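Side-chain contacts in Phthiocerol/phthiodiolone dimycocerosyl transferase (Mycobacterium tuberculosis, PDB 1Q9J), which probably catalyses the final step of phthiocerol dimycocerosate synthesis, transferring mycocerosyl groups from mycocerosic acid synthase onto phthiocerol-type alcohols: residues A243-T248 against P340-T345; I390-H395 against G400-A405. All coordinates share one frame; numbering follows the deposited sequence.

Interaction 1: residues A243-T248 against P340-T345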
ATOM      1  N   ALA A 243     -15.183  -7.565  -7.395  1.00 59.55           N
ATOM      2  CA  ALA A 243     -15.997  -8.477  -8.185  1.00 59.89           C
ATOM      3  C   ALA A 243     -15.533  -8.340  -9.638  1.00 60.38           C
ATOM      4  O   ALA A 243     -15.163  -9.321 -10.283  1.00 58.82           O
ATOM      5  CB  ALA A 243     -17.461  -8.106  -8.060  1.00 58.37           C
ATOM      6  N   ALA A 244     -15.535  -7.107 -10.136  1.00 59.13           N
ATOM      7  CA  ALA A 244     -15.101  -6.850 -11.500  1.00 63.44           C
ATOM      8  C   ALA A 244     -13.733  -7.487 -11.760  1.00 66.84           C
ATOM      9  O   ALA A 244     -13.512  -8.127 -12.792  1.00 72.40           O
ATOM     10  CB  ALA A 244     -15.039  -5.349 -11.765  1.00 60.98           C
ATOM     11  N   ILE A 245     -12.809  -7.309 -10.827  1.00 64.44           N
ATOM     12  CA  ILE A 245     -11.481  -7.882 -10.963  1.00 62.67           C
ATOM     13  C   ILE A 245     -11.561  -9.409 -10.998  1.00 65.17           C
ATOM     14  O   ILE A 245     -11.006 -10.047 -11.892  1.00 64.04           O
ATOM     15  CB  ILE A 245     -10.588  -7.433  -9.782  1.00 59.73           C
ATOM     16  CG1 ILE A 245     -10.331  -5.944  -9.902  1.00 54.98           C
ATOM     17  CG2 ILE A 245      -9.279  -8.205  -9.759  1.00 52.70           C
ATOM     18  CD1 ILE A 245      -9.760  -5.344  -8.675  1.00 56.88           C
ATOM     19  N   LEU A 246     -12.258  -9.990 -10.026  1.00 67.80           N
ATOM     20  CA  LEU A 246     -12.386 -11.440  -9.943  1.00 71.94           C
ATOM     21  C   LEU A 246     -13.089 -12.071 -11.149  1.00 73.87           C
ATOM     22  O   LEU A 246     -12.718 -13.165 -11.587  1.00 76.01           O
ATOM     23  CB  LEU A 246     -13.098 -11.831  -8.644  1.00 73.02           C
ATOM     24  CG  LEU A 246     -12.243 -11.715  -7.381  1.00 72.99           C
ATOM     25  CD1 LEU A 246     -13.120 -11.772  -6.153  1.00 73.05           C
ATOM     26  CD2 LEU A 246     -11.205 -12.836  -7.369  1.00 71.64           C
ATOM     27  N   LEU A 247     -14.101 -11.396 -11.685  1.00 71.49           N
ATOM     28  CA  LEU A 247     -14.804 -11.921 -12.852  1.00 70.79           C
ATOM     29  C   LEU A 247     -13.813 -12.021 -13.999  1.00 72.88           C
ATOM     30  O   LEU A 247     -13.564 -13.109 -14.530  1.00 73.62           O
ATOM     31  CB  LEU A 247     -15.956 -10.998 -13.246  1.00 66.52           C
ATOM     32  CG  LEU A 247     -17.138 -11.074 -12.285  1.00 62.82           C
ATOM     33  CD1 LEU A 247     -18.215 -10.119 -12.723  1.00 59.74           C
ATOM     34  CD2 LEU A 247     -17.656 -12.496 -12.244  1.00 59.28           C
ATOM     35  N   THR A 248     -13.248 -10.870 -14.357  1.00 73.38           N
ATOM     36  CA  THR A 248     -12.267 -10.771 -15.428  1.00 74.17           C
ATOM     37  C   THR A 248     -11.161 -11.817 -15.317  1.00 77.27           C
ATOM     38  O   THR A 248     -10.739 -12.381 -16.319  1.00 78.05           O
ATOM     39  CB  THR A 248     -11.609  -9.382 -15.449  1.00 72.03           C
ATOM     40  OG1 THR A 248     -12.617  -8.373 -15.603  1.00 72.21           O
ATOM     41  CG2 THR A 248     -10.611  -9.288 -16.598  1.00 72.46           C
ATOM     42  N   PRO A 340      -3.373 -19.248  -9.401  1.00 87.84           N
ATOM     43  CA  PRO A 340      -2.884 -17.872  -9.293  1.00 86.14           C
ATOM     44  C   PRO A 340      -3.722 -17.017  -8.353  1.00 82.72           C
ATOM     45  O   PRO A 340      -4.900 -16.777  -8.614  1.00 82.37           O
ATOM     46  CB  PRO A 340      -2.958 -17.370 -10.732  1.00 86.17           C
ATOM     47  CG  PRO A 340      -2.666 -18.585 -11.513  1.00 88.42           C
ATOM     48  CD  PRO A 340      -3.510 -19.636 -10.813  1.00 89.27           C
ATOM     49  N   LEU A 341      -3.105 -16.566  -7.263  1.00 77.07           N
ATOM     50  CA  LEU A 341      -3.786 -15.727  -6.291  1.00 71.07           C
ATOM     51  C   LEU A 341      -3.984 -14.343  -6.868  1.00 68.76           C
ATOM     52  O   LEU A 341      -3.153 -13.849  -7.630  1.00 66.35           O
ATOM     53  CB  LEU A 341      -2.977 -15.606  -5.001  1.00 72.15           C
ATOM     54  CG  LEU A 341      -3.220 -16.609  -3.883  1.00 71.57           C
ATOM     55  CD1 LEU A 341      -2.836 -17.999  -4.353  1.00 76.45           C
ATOM     56  CD2 LEU A 341      -2.398 -16.214  -2.666  1.00 73.02           C
ATOM     57  N   VAL A 342      -5.098 -13.725  -6.500  1.00 65.31           N
ATOM     58  CA  VAL A 342      -5.409 -12.383  -6.957  1.00 63.80           C
ATOM     59  C   VAL A 342      -5.330 -11.467  -5.744  1.00 63.83           C
ATOM     60  O   VAL A 342      -6.112 -11.609  -4.803  1.00 64.97           O
ATOM     61  CB  VAL A 342      -6.820 -12.308  -7.550  1.00 61.74           C
ATOM     62  CG1 VAL A 342      -7.083 -10.918  -8.107  1.00 58.74           C
ATOM     63  CG2 VAL A 342      -6.973 -13.351  -8.623  1.00 61.85           C
ATOM     64  N   PHE A 343      -4.366 -10.549  -5.760  1.00 60.76           N
ATOM     65  CA  PHE A 343      -4.191  -9.607  -4.664  1.00 55.57           C
ATOM     66  C   PHE A 343      -4.707  -8.247  -5.056  1.00 58.06           C
ATOM     67  O   PHE A 343      -4.399  -7.742  -6.135  1.00 60.03           O
ATOM     68  CB  PHE A 343      -2.722  -9.450  -4.275  1.00 50.45           C
ATOM     69  CG  PHE A 343      -2.140 -10.644  -3.602  1.00 47.40           C
ATOM     70  CD1 PHE A 343      -1.545 -11.652  -4.345  1.00 50.14           C
ATOM     71  CD2 PHE A 343      -2.202 -10.773  -2.219  1.00 50.39           C
ATOM     72  CE1 PHE A 343      -1.010 -12.792  -3.720  1.00 55.78           C
ATOM     73  CE2 PHE A 343      -1.674 -11.905  -1.568  1.00 53.56           C
ATOM     74  CZ  PHE A 343      -1.076 -12.916  -2.322  1.00 54.23           C
ATOM     75  N   CYS A 344      -5.502  -7.649  -4.185  1.00 61.02           N
ATOM     76  CA  CYS A 344      -6.001  -6.321  -4.472  1.00 63.47           C
ATOM     77  C   CYS A 344      -6.058  -5.483  -3.202  1.00 64.02           C
ATOM     78  O   CYS A 344      -6.619  -5.916  -2.194  1.00 64.48           O
ATOM     79  CB  CYS A 344      -7.376  -6.399  -5.134  1.00 56.76           C
ATOM     80  SG  CYS A 344      -8.076  -4.769  -5.435  1.00 75.37           S
ATOM     81  N   THR A 345      -5.451  -4.295  -3.259  1.00 69.18           N
ATOM     82  CA  THR A 345      -5.419  -3.366  -2.128  1.00 72.73           C
ATOM     83  C   THR A 345      -6.346  -2.201  -2.342  1.00 74.55           C
ATOM     84  O   THR A 345      -6.257  -1.497  -3.344  1.00 70.79           O
ATOM     85  CB  THR A 345      -4.052  -2.726  -1.897  1.00 73.50           C
ATOM     86  OG1 THR A 345      -3.057  -3.741  -1.786  1.00 82.68           O
ATOM     87  CG2 THR A 345      -4.082  -1.899  -0.607  1.00 73.67           C
TER

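Interaction 2: residues I390-H395 against G400-A405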
ATOM      1  N   ILE A 390      -8.008   2.470 -11.469  1.00 65.83           N
ATOM      2  CA  ILE A 390      -7.642   1.065 -11.394  1.00 66.14           C
ATOM      3  C   ILE A 390      -6.144   0.973 -11.677  1.00 64.20           C
ATOM      4  O   ILE A 390      -5.604   1.773 -12.444  1.00 67.12           O
ATOM      5  CB  ILE A 390      -8.375   0.239 -12.459  1.00 70.97           C
ATOM      6  CG1 ILE A 390      -9.879   0.300 -12.237  1.00 73.39           C
ATOM      7  CG2 ILE A 390      -7.920  -1.198 -12.404  1.00 71.59           C
ATOM      8  CD1 ILE A 390     -10.656  -0.396 -13.342  1.00 77.13           C
ATOM      9  N   GLU A 391      -5.491  -0.011 -11.064  1.00 59.92           N
ATOM     10  CA  GLU A 391      -4.063  -0.225 -11.247  1.00 54.96           C
ATOM     11  C   GLU A 391      -3.663  -1.688 -11.168  1.00 53.84           C
ATOM     12  O   GLU A 391      -4.272  -2.484 -10.454  1.00 53.78           O
ATOM     13  CB  GLU A 391      -3.260   0.552 -10.209  1.00 49.79           C
ATOM     14  CG  GLU A 391      -3.278   2.043 -10.397  1.00 55.19           C
ATOM     15  CD  GLU A 391      -2.230   2.731  -9.550  1.00 57.40           C
ATOM     16  OE1 GLU A 391      -2.176   3.978  -9.548  1.00 55.27           O
ATOM     17  OE2 GLU A 391      -1.461   2.018  -8.876  1.00 61.84           O
ATOM     18  N   HIS A 392      -2.624  -2.031 -11.912  1.00 52.36           N
ATOM     19  CA  HIS A 392      -2.106  -3.381 -11.920  1.00 49.33           C
ATOM     20  C   HIS A 392      -0.592  -3.163 -11.801  1.00 52.11           C
ATOM     21  O   HIS A 392       0.012  -2.424 -12.589  1.00 51.94           O
ATOM     22  CB  HIS A 392      -2.478  -4.070 -13.228  1.00 48.15           C
ATOM     23  CG  HIS A 392      -2.492  -5.567 -13.144  1.00 47.86           C
ATOM     24  ND1 HIS A 392      -1.821  -6.269 -12.166  1.00 54.07           N
ATOM     25  CD2 HIS A 392      -3.035  -6.494 -13.967  1.00 49.16           C
ATOM     26  CE1 HIS A 392      -1.944  -7.567 -12.395  1.00 51.28           C
ATOM     27  NE2 HIS A 392      -2.674  -7.730 -13.481  1.00 50.52           N
ATOM     28  N   HIS A 393      -0.020  -3.784 -10.774  1.00 52.34           N
ATOM     29  CA  HIS A 393       1.388  -3.688 -10.443  1.00 53.12           C
ATOM     30  C   HIS A 393       2.061  -5.004 -10.705  1.00 57.14           C
ATOM     31  O   HIS A 393       1.424  -6.048 -10.601  1.00 58.75           O
ATOM     32  CB  HIS A 393       1.564  -3.372  -8.965  1.00 51.64           C
ATOM     33  CG  HIS A 393       1.013  -2.047  -8.560  1.00 49.68           C
ATOM     34  ND1 HIS A 393       1.806  -0.932  -8.397  1.00 48.66           N
ATOM     35  CD2 HIS A 393      -0.251  -1.655  -8.280  1.00 48.84           C
ATOM     36  CE1 HIS A 393       1.053   0.089  -8.030  1.00 46.27           C
ATOM     37  NE2 HIS A 393      -0.200  -0.324  -7.953  1.00 48.17           N
ATOM     38  N   GLY A 394       3.350  -4.963 -11.031  1.00 61.75           N
ATOM     39  CA  GLY A 394       4.074  -6.199 -11.266  1.00 68.00           C
ATOM     40  C   GLY A 394       4.477  -6.494 -12.690  1.00 70.73           C
ATOM     41  O   GLY A 394       3.869  -6.011 -13.645  1.00 68.10           O
ATOM     42  N   HIS A 395       5.520  -7.308 -12.812  1.00 78.30           N
ATOM     43  CA  HIS A 395       6.052  -7.718 -14.110  1.00 85.36           C
ATOM     44  C   HIS A 395       5.121  -8.752 -14.739  1.00 88.67           C
ATOM     45  O   HIS A 395       5.220  -9.947 -14.455  1.00 88.95           O
ATOM     46  CB  HIS A 395       7.442  -8.337 -13.936  1.00 86.99           C
ATOM     47  CG  HIS A 395       8.440  -7.423 -13.293  1.00 91.30           C
ATOM     48  ND1 HIS A 395       8.908  -6.279 -13.903  1.00 91.40           N
ATOM     49  CD2 HIS A 395       9.071  -7.495 -12.098  1.00 93.85           C
ATOM     50  CE1 HIS A 395       9.786  -5.686 -13.111  1.00 91.76           C
ATOM     51  NE2 HIS A 395       9.904  -6.405 -12.009  1.00 95.15           N
ATOM     52  N   GLY A 400      -2.045  -3.878 -19.294  1.00112.28           N
ATOM     53  CA  GLY A 400      -3.320  -3.196 -19.422  1.00108.10           C
ATOM     54  C   GLY A 400      -4.416  -4.061 -20.012  1.00105.92           C
ATOM     55  O   GLY A 400      -5.490  -3.562 -20.361  1.00105.49           O
ATOM     56  N   LYS A 401      -4.150  -5.360 -20.125  1.00103.19           N
ATOM     57  CA  LYS A 401      -5.126  -6.299 -20.675  1.00101.00           C
ATOM     58  C   LYS A 401      -6.323  -6.427 -19.740  1.00 97.72           C
ATOM     59  O   LYS A 401      -7.425  -5.971 -20.050  1.00 96.37           O
ATOM     60  CB  LYS A 401      -4.482  -7.675 -20.883  1.00103.22           C
ATOM     61  CG  LYS A 401      -5.381  -8.684 -21.583  1.00106.09           C
ATOM     62  CD  LYS A 401      -4.624  -9.961 -21.890  1.00107.74           C
ATOM     63  CE  LYS A 401      -5.500 -10.988 -22.588  1.00107.95           C
ATOM     64  NZ  LYS A 401      -4.735 -12.241 -22.860  1.00108.30           N
ATOM     65  N   SER A 402      -6.089  -7.052 -18.594  1.00 93.34           N
ATOM     66  CA  SER A 402      -7.116  -7.248 -17.584  1.00 88.05           C
ATOM     67  C   SER A 402      -7.679  -5.924 -17.076  1.00 82.93           C
ATOM     68  O   SER A 402      -8.876  -5.805 -16.833  1.00 80.32           O
ATOM     69  CB  SER A 402      -6.518  -8.021 -16.417  1.00 90.96           C
ATOM     70  OG  SER A 402      -5.279  -7.434 -16.048  1.00 94.04           O
ATOM     71  N   LEU A 403      -6.807  -4.934 -16.917  1.00 79.43           N
ATOM     72  CA  LEU A 403      -7.217  -3.623 -16.424  1.00 78.14           C
ATOM     73  C   LEU A 403      -8.247  -2.975 -17.328  1.00 79.39           C
ATOM     74  O   LEU A 403      -9.102  -2.219 -16.870  1.00 78.93           O
ATOM     75  CB  LEU A 403      -6.012  -2.691 -16.309  1.00 73.91           C
ATOM     76  CG  LEU A 403      -5.979  -1.824 -15.060  1.00 70.42           C
ATOM     77  CD1 LEU A 403      -5.555  -2.694 -13.893  1.00 71.49           C
ATOM     78  CD2 LEU A 403      -5.015  -0.669 -15.236  1.00 67.49           C
ATOM     79  N   GLU A 404      -8.155  -3.250 -18.622  1.00 83.65           N
ATOM     80  CA  GLU A 404      -9.108  -2.679 -19.562  1.00 86.40           C
ATOM     81  C   GLU A 404     -10.404  -3.487 -19.520  1.00 85.31           C
ATOM     82  O   GLU A 404     -11.495  -2.921 -19.573  1.00 83.44           O
ATOM     83  CB  GLU A 404      -8.525  -2.670 -20.975  1.00 88.50           C
ATOM     84  CG  GLU A 404      -9.362  -1.866 -21.951  1.00 91.49           C
ATOM     85  CD  GLU A 404      -9.591  -0.446 -21.473  1.00 94.45           C
ATOM     86  OE1 GLU A 404      -8.600   0.315 -21.371  1.00 95.60           O
ATOM     87  OE2 GLU A 404     -10.763  -0.091 -21.194  1.00 93.27           O
ATOM     88  N   ALA A 405     -10.275  -4.809 -19.423  1.00 86.30           N
ATOM     89  CA  ALA A 405     -11.432  -5.701 -19.342  1.00 87.29           C
ATOM     90  C   ALA A 405     -12.257  -5.278 -18.136  1.00 87.95           C
ATOM     91  O   ALA A 405     -13.482  -5.181 -18.199  1.00 87.43           O
ATOM     92  CB  ALA A 405     -10.974  -7.145 -19.175  1.00 86.23           C
TER

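Interaction 1: residues A243-T248 against P340-T345
Ile-245 reaches the strand with two different ends of its side chain. Its branch methyl CG2 meets Val-342 CG1 at 3.9 Å, while the tip of the longer arm, CD1, comes up to Cys-344 SG at 3.7 Å. One isoleucine thus spans two successive side chains on the same face of the strand. Cys-344 has SG trans to its own amide nitrogen (chi1 177°), which carries the sulfur out from the strand toward CD1. Val-342 places CG1 in the equivalent trans position, making it the methyl turned to Ile-245 CG2, and the two side chains meet at a slant rather than end-on. Leu-246 adds a looser touch: its CD2 methyl stands 4.4 Å from Val-342 CB, although its CB does not head straight for the strand.

This is helix-on-sheet packing in the C-terminal of the protein's two related domains; both segments lie in the PapA5 C-terminal family region, of the CoA-dependent acyltransferase clan. The 243-248 part of helix 237-253 runs nearly antiparallel to strand 342-345 (161°), the axes of the two segments 10.1 Å apart at their closest. The strand is an inner one of a mixed sheet, bonded through its backbone to Val-263 on one side and Tyr-379 on the other. Phe-343, between the two contacting residues, turns its side chain away from the helix and packs on Phe-327 and Ala-330.

Neighbouring helices share the helix side of the layer: Leu-246 also rests on Leu-303 and Ile-307 of helix 300-317, and Ile-245 on Ile-406 of helix 399-412. One turn along, Thr-248 OG1 donates to Ala-244 O at 3.0 Å, tilted 27° out of the carbonyl plane. The amide N of Thr-248 reaches the same oxygen from the opposite face.

Interaction 2: residues I390-H395 against G400-A405
Ser-402 OG has two aromatic neighbours: it is hydrogen-bonded to Tyr-379 OH, and it lies at the edge of the His-392 imidazole, near the ring plane, 3.2 Å from CD2, a contact and not a hydrogen bond. The serine is on the C-terminal helix 399-412, which follows strand 387-393 after a short turn and folds back over the sheet it has just left. Strand and helix segments run close to antiparallel, at 157°, with their axes 8.3 Å apart: a beta-strand followed by an antiparallel helix packed on the sheet, closing the second acyltransferase-like domain.

With chi1 at 48°, Ser-402 holds its hydroxyl between its own N and carbonyl carbon and turns it toward the strand. His-392 is fixed from several sides. ND1 bonds to Leu-378 O; since a carbonyl can only accept, the proton belongs on ND1. The ring of Tyr-379 stacks with the imidazole, so the tyrosine both contacts the ring and binds the serine at its edge.

Leu-403 fills the apolar side. Its CD1 reaches the chain at His-392 CB, 3.4 Å away, and approaches the imidazole itself obliquely. Ile-390 and Leu-403 lie alongside each other, running opposite ways; how closely their methyls approach is doubtful. Ile-390 continues along the helix to Ile-406 and Leu-410. Glu-391, pointing away from the helix, pairs its OE1 with Arg-215 in a salt bridge. On the same carboxylate, OE2 takes a weak bond from His-393 NE2, 2.8 Å long and bent to 119°.

The second leucine methyl, CD2, lies over the strand backbone, 3.8 Å from Ile-390 O.

Both contacts are buried and lay a helix against the same mixed sheet, but on different strands: interaction 1 uses inner strand 342-345, interaction 2 strand 387-393, next to the outermost strand 213-216. Their centres lie about 11 Å apart, and helices 237-253 and 399-412 meet between them, where Thr-248 CG2 packs on Ala-405 CB at 3.4 Å. Interaction 1 is purely apolar across its interface, made of methyls and one sulfur. In interaction 2 aliphatic packing lies beside a histidine and a serine whose hydrogen bonds go to Leu-378 and Tyr-379, none crossing between the two segments. Tyr-379 joins the two, bonding by its backbone to strand 342-345 and by its side chain to Ser-402.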